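Local coordinates for Tlr1174 protein (Synechococcus elongatus, PDB 2OZT) that catalyses the metal-dependent dehydration of 2-succinyl-6-hydroxy-2,4-cyclohexadiene-1-carboxylate to 2-succinylbenzoate, a step of phylloquinone biosynthesis, at residues P102-P107 against L286-Q291; W172-A177 against Q197-D202; I278-I283 against R304-L309. All blocks are in the same frame, centred on the assembly; numbering follows the deposited sequence.

Contact 1: residues P102-P107 against L286-Q291; sequences PYRVRP and LLETWQ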
ATOM      1  N   PRO A 102      13.629  18.090  -7.582  1.00 23.05           N
ATOM      2  CA  PRO A 102      13.359  16.753  -6.992  1.00 22.60           C
ATOM      3  C   PRO A 102      13.277  16.762  -5.464  1.00 23.08           C
ATOM      4  O   PRO A 102      13.841  17.637  -4.821  1.00 23.00           O
ATOM      5  CB  PRO A 102      14.577  15.951  -7.398  1.00 22.73           C
ATOM      6  CG  PRO A 102      15.706  17.054  -7.381  1.00 22.71           C
ATOM      7  CD  PRO A 102      15.064  18.276  -7.912  1.00 24.19           C
ATOM      8  N   TYR A 103      12.630  15.746  -4.893  1.00 22.11           N
ATOM      9  CA  TYR A 103      12.394  15.697  -3.452  1.00 21.77           C
ATOM     10  C   TYR A 103      13.521  15.034  -2.707  1.00 22.78           C
ATOM     11  O   TYR A 103      14.165  14.135  -3.231  1.00 23.20           O
ATOM     12  CB  TYR A 103      11.162  14.833  -3.160  1.00 21.77           C
ATOM     13  CG  TYR A 103       9.836  15.475  -3.440  1.00 19.97           C
ATOM     14  CD1 TYR A 103       8.835  14.763  -4.129  1.00 19.47           C
ATOM     15  CD2 TYR A 103       9.538  16.754  -2.982  1.00 21.76           C
ATOM     16  CE1 TYR A 103       7.606  15.316  -4.333  1.00 18.14           C
ATOM     17  CE2 TYR A 103       8.325  17.319  -3.184  1.00 22.02           C
ATOM     18  CZ  TYR A 103       7.340  16.605  -3.866  1.00 17.96           C
ATOM     19  OH  TYR A 103       6.141  17.202  -4.023  1.00 21.88           O
ATOM     20  N   ARG A 104      13.695  15.458  -1.447  1.00 24.10           N
ATOM     21  CA  ARG A 104      14.598  14.803  -0.513  1.00 24.77           C
ATOM     22  C   ARG A 104      13.889  13.570   0.019  1.00 23.73           C
ATOM     23  O   ARG A 104      12.759  13.656   0.487  1.00 24.18           O
ATOM     24  CB  ARG A 104      14.922  15.765   0.644  1.00 26.86           C
ATOM     25  CG  ARG A 104      15.757  15.166   1.776  1.00 29.76           C
ATOM     26  CD  ARG A 104      17.145  14.782   1.280  1.00 39.03           C
ATOM     27  NE  ARG A 104      17.987  15.946   0.996  1.00 45.36           N
ATOM     28  CZ  ARG A 104      18.940  15.975   0.067  1.00 47.89           C
ATOM     29  NH1 ARG A 104      19.171  14.909  -0.697  1.00 48.77           N
ATOM     30  NH2 ARG A 104      19.657  17.079  -0.109  1.00 48.93           N
ATOM     31  N   VAL A 105      14.520  12.419  -0.137  1.00 23.32           N
ATOM     32  CA  VAL A 105      13.919  11.179   0.346  1.00 22.45           C
ATOM     33  C   VAL A 105      14.998  10.359   1.020  1.00 22.46           C
ATOM     34  O   VAL A 105      16.183  10.707   0.969  1.00 23.23           O
ATOM     35  CB  VAL A 105      13.211  10.356  -0.787  1.00 22.49           C
ATOM     36  CG1 VAL A 105      12.091  11.146  -1.438  1.00 23.27           C
ATOM     37  CG2 VAL A 105      14.177   9.894  -1.816  1.00 24.54           C
ATOM     38  N   ARG A 106      14.590   9.297   1.686  1.00 21.22           N
ATOM     39  CA  ARG A 106      15.543   8.455   2.379  1.00 21.43           C
ATOM     40  C   ARG A 106      15.155   6.986   2.269  1.00 21.19           C
ATOM     41  O   ARG A 106      13.978   6.671   2.004  1.00 20.36           O
ATOM     42  CB  ARG A 106      15.695   8.889   3.838  1.00 20.86           C
ATOM     43  CG  ARG A 106      14.666   8.321   4.755  1.00 21.96           C
ATOM     44  CD  ARG A 106      14.829   8.811   6.176  1.00 23.47           C
ATOM     45  NE  ARG A 106      14.318  10.173   6.331  1.00 23.85           N
ATOM     46  CZ  ARG A 106      14.348  10.820   7.491  1.00 26.78           C
ATOM     47  NH1 ARG A 106      14.870  10.207   8.566  1.00 26.92           N
ATOM     48  NH2 ARG A 106      13.857  12.036   7.584  1.00 26.39           N
ATOM     49  N   PRO A 107      16.165   6.108   2.389  0.50 21.10           N
ATOM     50  CA  PRO A 107      15.880   4.725   2.645  0.50 20.71           C
ATOM     51  C   PRO A 107      15.110   4.617   3.949  0.50 20.64           C
ATOM     52  O   PRO A 107      15.498   5.182   4.979  0.50 21.21           O
ATOM     53  CB  PRO A 107      17.281   4.089   2.778  0.50 20.87           C
ATOM     54  CG  PRO A 107      18.170   5.219   3.109  0.50 21.41           C
ATOM     55  CD  PRO A 107      17.618   6.344   2.289  0.50 21.10           C
ATOM     56  N   LEU A 286       6.181  12.197   1.284  1.00 14.42           N
ATOM     57  CA  LEU A 286       5.241  12.299   2.392  1.00 13.54           C
ATOM     58  C   LEU A 286       5.764  11.594   3.672  1.00 14.33           C
ATOM     59  O   LEU A 286       5.504  12.038   4.785  1.00 14.89           O
ATOM     60  CB  LEU A 286       3.896  11.673   1.991  1.00 15.01           C
ATOM     61  CG  LEU A 286       3.122  12.528   0.956  1.00 16.68           C
ATOM     62  CD1 LEU A 286       2.068  11.697   0.246  1.00 16.95           C
ATOM     63  CD2 LEU A 286       2.465  13.703   1.687  1.00 19.33           C
ATOM     64  N   LEU A 287       6.488  10.488   3.496  1.00 13.97           N
ATOM     65  CA  LEU A 287       7.067   9.800   4.641  1.00 14.50           C
ATOM     66  C   LEU A 287       8.092  10.634   5.400  1.00 14.27           C
ATOM     67  O   LEU A 287       8.398  10.327   6.549  1.00 15.27           O
ATOM     68  CB  LEU A 287       7.690   8.479   4.188  1.00 14.11           C
ATOM     69  CG  LEU A 287       6.685   7.413   3.619  1.00 15.18           C
ATOM     70  CD1 LEU A 287       7.390   6.159   3.161  1.00 15.98           C
ATOM     71  CD2 LEU A 287       5.613   7.078   4.651  1.00 15.23           C
ATOM     72  N   GLU A 288       8.643  11.684   4.775  1.00 14.32           N
ATOM     73  CA  GLU A 288       9.550  12.578   5.535  1.00 15.67           C
ATOM     74  C   GLU A 288       8.753  13.309   6.628  1.00 16.87           C
ATOM     75  O   GLU A 288       9.330  13.679   7.653  1.00 18.12           O
ATOM     76  CB  GLU A 288      10.214  13.609   4.630  1.00 17.02           C
ATOM     77  CG  GLU A 288      11.230  13.058   3.619  1.00 17.85           C
ATOM     78  CD  GLU A 288      12.479  12.572   4.320  1.00 23.28           C
ATOM     79  OE1 GLU A 288      13.156  13.396   4.984  1.00 25.12           O
ATOM     80  OE2 GLU A 288      12.780  11.371   4.244  1.00 20.40           O
ATOM     81  N   THR A 289       7.468  13.531   6.387  1.00 16.11           N
ATOM     82  CA  THR A 289       6.579  14.089   7.421  1.00 17.78           C
ATOM     83  C   THR A 289       6.062  12.998   8.375  1.00 17.60           C
ATOM     84  O   THR A 289       6.201  13.133   9.592  1.00 17.75           O
ATOM     85  CB  THR A 289       5.455  14.886   6.793  1.00 18.39           C
ATOM     86  OG1 THR A 289       6.017  16.054   6.127  1.00 21.43           O
ATOM     87  CG2 THR A 289       4.420  15.324   7.866  1.00 19.63           C
ATOM     88  N   TRP A 290       5.479  11.916   7.835  1.00 16.23           N
ATOM     89  CA  TRP A 290       4.854  10.921   8.683  1.00 15.64           C
ATOM     90  C   TRP A 290       5.835  10.041   9.460  1.00 14.94           C
ATOM     91  O   TRP A 290       5.473   9.542  10.530  1.00 15.59           O
ATOM     92  CB  TRP A 290       3.918  10.028   7.845  1.00 14.16           C
ATOM     93  CG  TRP A 290       2.737  10.800   7.277  1.00 14.24           C
ATOM     94  CD1 TRP A 290       2.029  11.802   7.893  1.00 15.50           C
ATOM     95  CD2 TRP A 290       2.096  10.578   6.003  1.00 13.45           C
ATOM     96  NE1 TRP A 290       0.989  12.219   7.067  1.00 15.74           N
ATOM     97  CE2 TRP A 290       1.013  11.467   5.916  1.00 13.72           C
ATOM     98  CE3 TRP A 290       2.311   9.673   4.955  1.00 13.35           C
ATOM     99  CZ2 TRP A 290       0.172  11.515   4.795  1.00 14.93           C
ATOM    100  CZ3 TRP A 290       1.448   9.694   3.855  1.00 13.82           C
ATOM    101  CH2 TRP A 290       0.410  10.644   3.774  1.00 14.05           C
ATOM    102  N   GLN A 291       7.053   9.873   8.951  1.00 15.01           N
ATOM    103  CA  GLN A 291       8.133   9.150   9.656  1.00 15.36           C
ATOM    104  C   GLN A 291       7.744   7.758  10.136  1.00 15.67           C
ATOM    105  O   GLN A 291       7.527   7.517  11.329  1.00 17.19           O
ATOM    106  CB  GLN A 291       8.645   9.977  10.836  1.00 17.32           C
ATOM    107  CG  GLN A 291       9.195  11.312  10.341  1.00 19.25           C
ATOM    108  CD  GLN A 291      10.669  11.332  10.230  1.00 26.77           C
ATOM    109  OE1 GLN A 291      11.369  10.747  11.050  1.00 28.51           O
ATOM    110  NE2 GLN A 291      11.181  12.002   9.196  1.00 30.99           N
TER
HETATM  111  O   HOH W   1      11.617   9.601   2.629  1.00 17.63           O

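Contact 2: residues W172-A177 against Q197-D202; sequences WDRATA and QPLPPD. With PO4 (phosphate ion), chain C.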
ATOM      1  N   TRP A 172      -9.311 -17.001   4.752  1.00 17.12           N
ATOM      2  CA  TRP A 172      -9.787 -17.979   5.747  1.00 16.74           C
ATOM      3  C   TRP A 172     -11.275 -17.800   5.949  1.00 17.99           C
ATOM      4  O   TRP A 172     -11.791 -16.684   5.910  1.00 19.16           O
ATOM      5  CB  TRP A 172      -9.107 -17.761   7.099  1.00 16.41           C
ATOM      6  CG  TRP A 172      -7.661 -18.075   7.118  1.00 14.55           C
ATOM      7  CD1 TRP A 172      -6.960 -18.962   6.314  1.00 16.65           C
ATOM      8  CD2 TRP A 172      -6.719 -17.572   8.075  1.00 14.06           C
ATOM      9  NE1 TRP A 172      -5.636 -18.981   6.695  1.00 18.19           N
ATOM     10  CE2 TRP A 172      -5.461 -18.151   7.777  1.00 14.70           C
ATOM     11  CE3 TRP A 172      -6.815 -16.674   9.144  1.00 13.00           C
ATOM     12  CZ2 TRP A 172      -4.306 -17.811   8.489  1.00 15.21           C
ATOM     13  CZ3 TRP A 172      -5.691 -16.393   9.881  1.00 14.60           C
ATOM     14  CH2 TRP A 172      -4.438 -16.969   9.549  1.00 14.46           C
ATOM     15  N   ASP A 173     -11.981 -18.908   6.204  1.00 18.36           N
ATOM     16  CA  ASP A 173     -13.323 -18.763   6.776  1.00 18.84           C
ATOM     17  C   ASP A 173     -13.235 -18.544   8.288  1.00 17.87           C
ATOM     18  O   ASP A 173     -12.162 -18.582   8.875  1.00 17.97           O
ATOM     19  CB  ASP A 173     -14.283 -19.902   6.386  1.00 20.95           C
ATOM     20  CG  ASP A 173     -13.875 -21.258   6.898  1.00 24.21           C
ATOM     21  OD1 ASP A 173     -13.216 -21.389   7.959  1.00 25.18           O
ATOM     22  OD2 ASP A 173     -14.280 -22.244   6.228  1.00 30.17           O
ATOM     23  N   ARG A 174     -14.363 -18.234   8.899  1.00 17.92           N
ATOM     24  CA  ARG A 174     -14.331 -17.783  10.267  1.00 17.37           C
ATOM     25  C   ARG A 174     -13.819 -18.891  11.222  1.00 16.84           C
ATOM     26  O   ARG A 174     -13.037 -18.633  12.123  1.00 16.33           O
ATOM     27  CB  ARG A 174     -15.716 -17.273  10.699  1.00 18.19           C
ATOM     28  CG  ARG A 174     -16.176 -15.962  10.013  1.00 20.20           C
ATOM     29  CD  ARG A 174     -17.636 -15.600  10.351  1.00 22.39           C
ATOM     30  NE  ARG A 174     -18.503 -16.623   9.752  1.00 24.49           N
ATOM     31  CZ  ARG A 174     -19.363 -17.385  10.428  1.00 25.83           C
ATOM     32  NH1 ARG A 174     -19.544 -17.206  11.724  1.00 24.98           N
ATOM     33  NH2 ARG A 174     -20.052 -18.322   9.778  1.00 26.11           N
ATOM     34  N   ALA A 175     -14.257 -20.139  11.018  1.00 18.59           N
ATOM     35  CA  ALA A 175     -13.824 -21.197  11.940  1.00 19.36           C
ATOM     36  C   ALA A 175     -12.315 -21.432  11.789  1.00 18.54           C
ATOM     37  O   ALA A 175     -11.627 -21.654  12.762  1.00 19.33           O
ATOM     38  CB  ALA A 175     -14.588 -22.469  11.621  1.00 20.40           C
ATOM     39  N   THR A 176     -11.825 -21.392  10.547  1.00 19.03           N
ATOM     40  CA  THR A 176     -10.385 -21.523  10.277  1.00 18.97           C
ATOM     41  C   THR A 176      -9.563 -20.407  10.945  1.00 16.77           C
ATOM     42  O   THR A 176      -8.514 -20.667  11.526  1.00 17.83           O
ATOM     43  CB  THR A 176     -10.109 -21.538   8.759  1.00 19.90           C
ATOM     44  OG1 THR A 176     -10.748 -22.697   8.205  1.00 21.26           O
ATOM     45  CG2 THR A 176      -8.585 -21.604   8.415  1.00 19.60           C
ATOM     46  N   ALA A 177     -10.032 -19.160  10.824  1.00 17.63           N
ATOM     47  CA  ALA A 177      -9.340 -18.048  11.449  1.00 16.92           C
ATOM     48  C   ALA A 177      -9.257 -18.279  12.948  1.00 17.26           C
ATOM     49  O   ALA A 177      -8.215 -18.101  13.576  1.00 17.13           O
ATOM     50  CB  ALA A 177     -10.084 -16.734  11.163  1.00 17.05           C
ATOM     51  N   GLN A 197      -5.423  -9.300   7.395  1.00 12.40           N
ATOM     52  CA  GLN A 197      -6.677  -9.638   6.693  1.00 13.00           C
ATOM     53  C   GLN A 197      -7.072 -11.129   6.825  1.00 13.46           C
ATOM     54  O   GLN A 197      -7.149 -11.839   5.832  1.00 13.75           O
ATOM     55  CB  GLN A 197      -6.651  -9.144   5.232  1.00 14.07           C
ATOM     56  CG  GLN A 197      -8.060  -8.982   4.647  1.00 14.01           C
ATOM     57  CD  GLN A 197      -8.757  -7.739   5.121  1.00 14.04           C
ATOM     58  OE1 GLN A 197      -8.152  -6.646   5.172  1.00 14.77           O
ATOM     59  NE2 GLN A 197     -10.034  -7.853   5.485  1.00 13.62           N
ATOM     60  N   PRO A 198      -7.330 -11.567   8.060  1.00 13.31           N
ATOM     61  CA  PRO A 198      -7.667 -12.994   8.163  1.00 14.10           C
ATOM     62  C   PRO A 198      -8.975 -13.344   7.478  1.00 15.13           C
ATOM     63  O   PRO A 198      -9.105 -14.470   6.950  1.00 17.28           O
ATOM     64  CB  PRO A 198      -7.740 -13.229   9.669  1.00 15.05           C
ATOM     65  CG  PRO A 198      -8.017 -11.897  10.279  1.00 14.14           C
ATOM     66  CD  PRO A 198      -7.225 -10.929   9.377  1.00 13.63           C
ATOM     67  N   LEU A 199      -9.907 -12.406   7.420  1.00 13.75           N
ATOM     68  CA  LEU A 199     -11.237 -12.668   6.825  1.00 14.20           C
ATOM     69  C   LEU A 199     -11.470 -11.680   5.710  1.00 14.33           C
ATOM     70  O   LEU A 199     -10.863 -10.605   5.728  1.00 15.39           O
ATOM     71  CB  LEU A 199     -12.346 -12.532   7.888  1.00 15.46           C
ATOM     72  CG  LEU A 199     -12.250 -13.422   9.139  1.00 15.07           C
ATOM     73  CD1 LEU A 199     -13.342 -13.031  10.118  1.00 14.69           C
ATOM     74  CD2 LEU A 199     -12.389 -14.869   8.702  1.00 17.20           C
ATOM     75  N   PRO A 200     -12.368 -12.006   4.777  1.00 14.54           N
ATOM     76  CA  PRO A 200     -12.678 -11.046   3.708  1.00 15.51           C
ATOM     77  C   PRO A 200     -13.384  -9.829   4.288  1.00 15.77           C
ATOM     78  O   PRO A 200     -13.970  -9.878   5.352  1.00 15.17           O
ATOM     79  CB  PRO A 200     -13.590 -11.825   2.747  1.00 17.58           C
ATOM     80  CG  PRO A 200     -14.106 -12.998   3.528  1.00 17.85           C
ATOM     81  CD  PRO A 200     -13.139 -13.267   4.674  1.00 16.20           C
ATOM     82  N   PRO A 201     -13.270  -8.673   3.607  1.00 15.02           N
ATOM     83  CA  PRO A 201     -13.831  -7.436   4.104  1.00 17.16           C
ATOM     84  C   PRO A 201     -15.308  -7.460   4.417  1.00 17.40           C
ATOM     85  O   PRO A 201     -15.725  -6.692   5.265  1.00 18.20           O
ATOM     86  CB  PRO A 201     -13.556  -6.449   2.981  1.00 16.28           C
ATOM     87  CG  PRO A 201     -12.355  -6.996   2.319  1.00 18.87           C
ATOM     88  CD  PRO A 201     -12.467  -8.484   2.388  1.00 16.53           C
ATOM     89  N   ASP A 202     -16.077  -8.338   3.771  1.00 18.01           N
ATOM     90  CA  ASP A 202     -17.505  -8.356   4.060  1.00 19.85           C
ATOM     91  C   ASP A 202     -17.810  -8.847   5.473  1.00 19.21           C
ATOM     92  O   ASP A 202     -18.904  -8.564   6.002  1.00 21.17           O
ATOM     93  CB  ASP A 202     -18.265  -9.198   3.018  1.00 20.08           C
ATOM     94  CG  ASP A 202     -17.913 -10.660   3.103  1.00 25.38           C
ATOM     95  OD1 ASP A 202     -16.753 -11.003   2.824  1.00 31.24           O
ATOM     96  OD2 ASP A 202     -18.798 -11.476   3.464  1.00 34.46           O
TER
HETATM   97  P   PO4 C 602     -17.867 -18.576   6.666  1.00 28.10           P
HETATM   98  O1  PO4 C 602     -17.755 -18.544   5.162  1.00 31.67           O
HETATM   99  O2  PO4 C 602     -19.120 -17.808   7.012  1.00 31.06           O
HETATM  100  O3  PO4 C 602     -17.929 -19.993   7.233  1.00 29.06           O
HETATM  101  O4  PO4 C 602     -16.733 -17.843   7.323  1.00 27.68           O

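Contact 3: residues I278-I283 against R304-L309; sequences IARTAI and RSAPLL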
ATOM      1  N   ILE A 278       6.589   7.953 -10.152  1.00 15.50           N
ATOM      2  CA  ILE A 278       6.069   9.273  -9.772  1.00 15.14           C
ATOM      3  C   ILE A 278       5.313   9.165  -8.435  1.00 14.98           C
ATOM      4  O   ILE A 278       5.605   9.862  -7.485  1.00 14.80           O
ATOM      5  CB  ILE A 278       5.240   9.896 -10.885  1.00 14.90           C
ATOM      6  CG1 ILE A 278       6.202  10.257 -12.023  1.00 15.27           C
ATOM      7  CG2 ILE A 278       4.466  11.103 -10.370  1.00 15.35           C
ATOM      8  CD1 ILE A 278       5.463  10.784 -13.317  1.00 17.55           C
ATOM      9  N   ALA A 279       4.387   8.203  -8.352  1.00 14.06           N
ATOM     10  CA  ALA A 279       3.630   8.007  -7.109  1.00 13.43           C
ATOM     11  C   ALA A 279       4.531   7.557  -5.979  1.00 14.23           C
ATOM     12  O   ALA A 279       4.402   8.034  -4.867  1.00 13.90           O
ATOM     13  CB  ALA A 279       2.554   6.914  -7.352  1.00 13.48           C
ATOM     14  N   ARG A 280       5.425   6.600  -6.252  1.00 13.97           N
ATOM     15  CA  ARG A 280       6.296   6.092  -5.144  1.00 14.47           C
ATOM     16  C   ARG A 280       7.160   7.230  -4.589  1.00 15.07           C
ATOM     17  O   ARG A 280       7.305   7.334  -3.376  1.00 14.53           O
ATOM     18  CB  ARG A 280       7.205   4.935  -5.580  1.00 16.72           C
ATOM     19  CG  ARG A 280       6.426   3.710  -5.855  1.00 20.16           C
ATOM     20  CD  ARG A 280       7.201   2.386  -5.743  1.00 21.81           C
ATOM     21  NE  ARG A 280       6.434   1.428  -6.535  1.00 23.92           N
ATOM     22  CZ  ARG A 280       6.855   0.246  -6.983  1.00 23.06           C
ATOM     23  NH1 ARG A 280       8.084  -0.211  -6.679  1.00 22.80           N
ATOM     24  NH2 ARG A 280       6.026  -0.480  -7.725  1.00 23.20           N
ATOM     25  N   THR A 281       7.714   8.071  -5.470  1.00 14.58           N
ATOM     26  CA  THR A 281       8.570   9.152  -4.992  1.00 14.51           C
ATOM     27  C   THR A 281       7.751  10.157  -4.193  1.00 13.53           C
ATOM     28  O   THR A 281       8.209  10.633  -3.149  1.00 14.72           O
ATOM     29  CB  THR A 281       9.315   9.843  -6.144  1.00 15.49           C
ATOM     30  OG1 THR A 281       9.999   8.857  -6.911  1.00 16.19           O
ATOM     31  CG2 THR A 281      10.393  10.789  -5.573  1.00 16.27           C
ATOM     32  N   ALA A 282       6.538  10.447  -4.640  1.00 13.36           N
ATOM     33  CA  ALA A 282       5.636  11.289  -3.888  1.00 13.06           C
ATOM     34  C   ALA A 282       5.346  10.724  -2.496  1.00 13.81           C
ATOM     35  O   ALA A 282       5.248  11.472  -1.516  1.00 14.83           O
ATOM     36  CB  ALA A 282       4.331  11.461  -4.633  1.00 13.44           C
ATOM     37  N   ILE A 283       5.164   9.402  -2.409  1.00 13.68           N
ATOM     38  CA  ILE A 283       4.901   8.795  -1.123  1.00 12.92           C
ATOM     39  C   ILE A 283       6.133   8.887  -0.214  1.00 11.54           C
ATOM     40  O   ILE A 283       6.002   9.229   0.962  1.00 12.64           O
ATOM     41  CB  ILE A 283       4.453   7.318  -1.309  1.00 13.26           C
ATOM     42  CG1 ILE A 283       3.091   7.276  -2.000  1.00 12.64           C
ATOM     43  CG2 ILE A 283       4.347   6.630   0.059  1.00 14.40           C
ATOM     44  CD1 ILE A 283       2.700   5.822  -2.510  1.00 15.34           C
ATOM     45  N   ARG A 304       6.733  -4.883 -10.046  1.00 19.94           N
ATOM     46  CA  ARG A 304       6.880  -3.550 -10.629  1.00 19.91           C
ATOM     47  C   ARG A 304       7.981  -2.769  -9.974  1.00 21.14           C
ATOM     48  O   ARG A 304       7.845  -2.259  -8.869  1.00 21.15           O
ATOM     49  CB  ARG A 304       5.580  -2.756 -10.605  1.00 20.65           C
ATOM     50  CG  ARG A 304       5.738  -1.414 -11.300  1.00 19.05           C
ATOM     51  CD  ARG A 304       4.402  -0.718 -11.473  1.00 17.53           C
ATOM     52  NE  ARG A 304       4.560   0.475 -12.315  1.00 17.36           N
ATOM     53  CZ  ARG A 304       3.566   1.303 -12.636  1.00 16.32           C
ATOM     54  NH1 ARG A 304       2.370   1.195 -12.091  1.00 16.24           N
ATOM     55  NH2 ARG A 304       3.816   2.364 -13.401  1.00 17.59           N
ATOM     56  N   SER A 305       9.073  -2.672 -10.705  1.00 22.99           N
ATOM     57  CA  SER A 305      10.206  -1.925 -10.281  1.00 23.79           C
ATOM     58  C   SER A 305       9.944  -0.461 -10.613  1.00 23.80           C
ATOM     59  O   SER A 305       9.516  -0.123 -11.721  1.00 24.18           O
ATOM     60  CB  SER A 305      11.442  -2.478 -11.013  1.00 24.49           C
ATOM     61  OG  SER A 305      12.530  -1.607 -10.865  1.00 26.71           O
ATOM     62  N   ALA A 306      10.198   0.400  -9.644  1.00 22.61           N
ATOM     63  CA  ALA A 306       9.945   1.830  -9.832  1.00 23.05           C
ATOM     64  C   ALA A 306      10.935   2.617  -8.992  1.00 23.02           C
ATOM     65  O   ALA A 306      10.625   3.104  -7.895  1.00 22.21           O
ATOM     66  CB  ALA A 306       8.498   2.159  -9.462  1.00 23.36           C
ATOM     67  N   PRO A 307      12.174   2.701  -9.470  1.00 23.56           N
ATOM     68  CA  PRO A 307      13.194   3.427  -8.719  1.00 22.89           C
ATOM     69  C   PRO A 307      12.796   4.886  -8.473  1.00 22.38           C
ATOM     70  O   PRO A 307      12.221   5.546  -9.354  1.00 22.03           O
ATOM     71  CB  PRO A 307      14.426   3.328  -9.636  1.00 24.12           C
ATOM     72  CG  PRO A 307      14.170   2.011 -10.404  1.00 23.89           C
ATOM     73  CD  PRO A 307      12.711   2.090 -10.705  1.00 24.13           C
ATOM     74  N   LEU A 308      13.072   5.373  -7.267  1.00 22.14           N
ATOM     75  CA  LEU A 308      12.713   6.745  -6.941  1.00 21.81           C
ATOM     76  C   LEU A 308      13.408   7.740  -7.867  1.00 21.59           C
ATOM     77  O   LEU A 308      14.568   7.518  -8.273  1.00 22.03           O
ATOM     78  CB  LEU A 308      12.995   7.073  -5.478  1.00 23.04           C
ATOM     79  CG  LEU A 308      12.409   6.095  -4.451  1.00 22.53           C
ATOM     80  CD1 LEU A 308      12.597   6.679  -3.086  1.00 25.42           C
ATOM     81  CD2 LEU A 308      10.918   5.818  -4.720  1.00 23.37           C
ATOM     82  N   LEU A 309      12.699   8.812  -8.179  1.00 19.94           N
ATOM     83  CA  LEU A 309      13.168   9.838  -9.099  1.00 21.02           C
ATOM     84  C   LEU A 309      13.967  10.898  -8.356  1.00 21.41           C
ATOM     85  O   LEU A 309      13.456  11.535  -7.444  1.00 21.06           O
ATOM     86  CB  LEU A 309      11.963  10.454  -9.794  1.00 19.98           C
ATOM     87  CG  LEU A 309      11.158   9.434 -10.621  1.00 21.83           C
ATOM     88  CD1 LEU A 309       9.808  10.029 -10.981  1.00 21.50           C
ATOM     89  CD2 LEU A 309      11.885   9.052 -11.871  1.00 22.99           C
TER

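Contact 1: residues P102-P107 against L286-Q291
Val105 and Glu288 mark the nearest approach of the two backbones, their CA atoms 6.9 Å apart, where the irregular, extended segment 102-107 passes the last turn of helix 277-290. No backbone hydrogen bond joins the segments, and the gap is wide enough that long side chains must span it. Gln291, just past the helix end, leaves helical geometry with a positive phi of 53°, while its N still bonds to Leu287 O.

The main link is a side-on salt bridge. Arg106 presents NE and NH2, one to each carboxylate oxygen of Glu288: NE lies 2.9 Å from OE2 and NH2 3.0 Å from OE1. Both oxygens sit close to the guanidinium plane, but the carboxylate is turned 42° against it; NE meets OE2 on the syn side, whereas NH2 comes to OE1 from above the carboxylate plane. Arginine suits this place because its NE and NH2 can engage both oxygens at once, and its bend at chi3 (77°) brings that edge round to the acid.

In the fold, the contact ties the connection between helix 85-97 and strand 112-114, which leads into the (beta/alpha)7beta barrel, to the helix following strand 268-270. Glu288, bent at chi2, also runs its CG along Arg104 O at 3.5 Å. A water accepts from Arg106 N and donates to Glu288 OE2, adding a second, bridged route between the segments. Gln291 folds its amide back over the helix end, where NE2 donates to Glu288 O at 2.9 Å; that amide stands nearly perpendicular to the Arg106 guanidinium.

Contact 2: residues W172-A177 against Q197-D202
Trp172 lies against Pro198, its benzo carbon CE3 3.6 Å from the proline CB in an oblique approach. Its ring is carried there with CG beside the backbone N (chi1 -68°), and CB rests on Pro198 O; the Trp172 N bond to that same oxygen is weak, at 3.4 Å. On its own side of the contact the indole also stacks with Trp180. The pair suits a buried seam of this kind: the indole offers a broad apolar surface and the proline ring is already rigid.

Leu199 sends CD2 toward the start of helix 174-187, 3.4 Å from Trp172 O, which precedes it, and 3.9 Å from Ala177 CB; alanine's small methyl leaves room for the branched leucine. These segments follow successive parallel strands, 163-167 and 192-196, of the (beta/alpha)7beta barrel of the enolase superfamily. The strands end in the metal ligands Asp167 and Glu196, and the side chain of Pro198 is about 6 Å from that of Glu196.

Asp173 is the N-cap: with CG between backbone N and carbonyl carbon (chi1 64°), its OD1 accepts from both Thr176 N, at 2.9 Å, and Thr176 OG1. At this helix start a phosphate, probably from the crystallisation liquor, receives Arg174 N on O4 at 2.9 Å. Arg174 NE and NH2 both reach O2, each at 3.0 Å, while Gln203 binds the ion too.

Contact 3: residues I278-I283 against R304-L309
Ala306 CB sits over the centre of one face of the Arg280 guanidinium, 3.5 Å from CZ, and Arg304 O lies at its edge. That oxygen accepts from NH2 at 2.8 Å, and from NH1 in a weaker, more bent bond; the NH2 donor stands above the carbonyl plane. The short methyl of alanine suits this place, letting the flat group settle closely on the loop. Arg280 reaches it with its chain extended from CG to NE, while NE forms a salt bridge with Glu275.

Helix 277-290 follows strand 268-270 of the barrel, and the loop before helix 312-320 is fastened along it where the barrel meets the N-terminal domain: the Arg304 guanidinium forms a salt bridge with Glu12 and bonds to Tyr10 OH. An alanine in place of Arg280 would remove both donors to Arg304 O and probably leave Glu275 without this cationic mate.

Thr281 does double duty: its OG1, hydrogen-bonded to Ala277 O in its own helix, accepts from Leu309 N at 3.0 Å in a nearly straight bond (172°). Apolar packing flanks it, with Leu309 CD1 3.8 Å from Ile278 CG1 and Leu308 CD2 against Arg280 CB.

Contacts 1 and 3 are neighbours, with centres 12 Å apart, and both use helix 277-290: contact 3 takes its early turns and contact 1 its end. They meet where Val105 CG2 packs on Leu308 CD1 at 3.8 Å, so the two loops along this helix also touch. Along the chain their segments alternate, whereas contact 2 is nested inside the loop closed by contact 1 and closes before contact 3 opens. Contact 2 lies on the opposite side of the chain's centre, 35 Å and 32 Å from contacts 1 and 3 between centres. It lies beside the metal site, on the loops after the strands carrying Asp167 and Glu196; the others join the barrel's last helix to flanking segments.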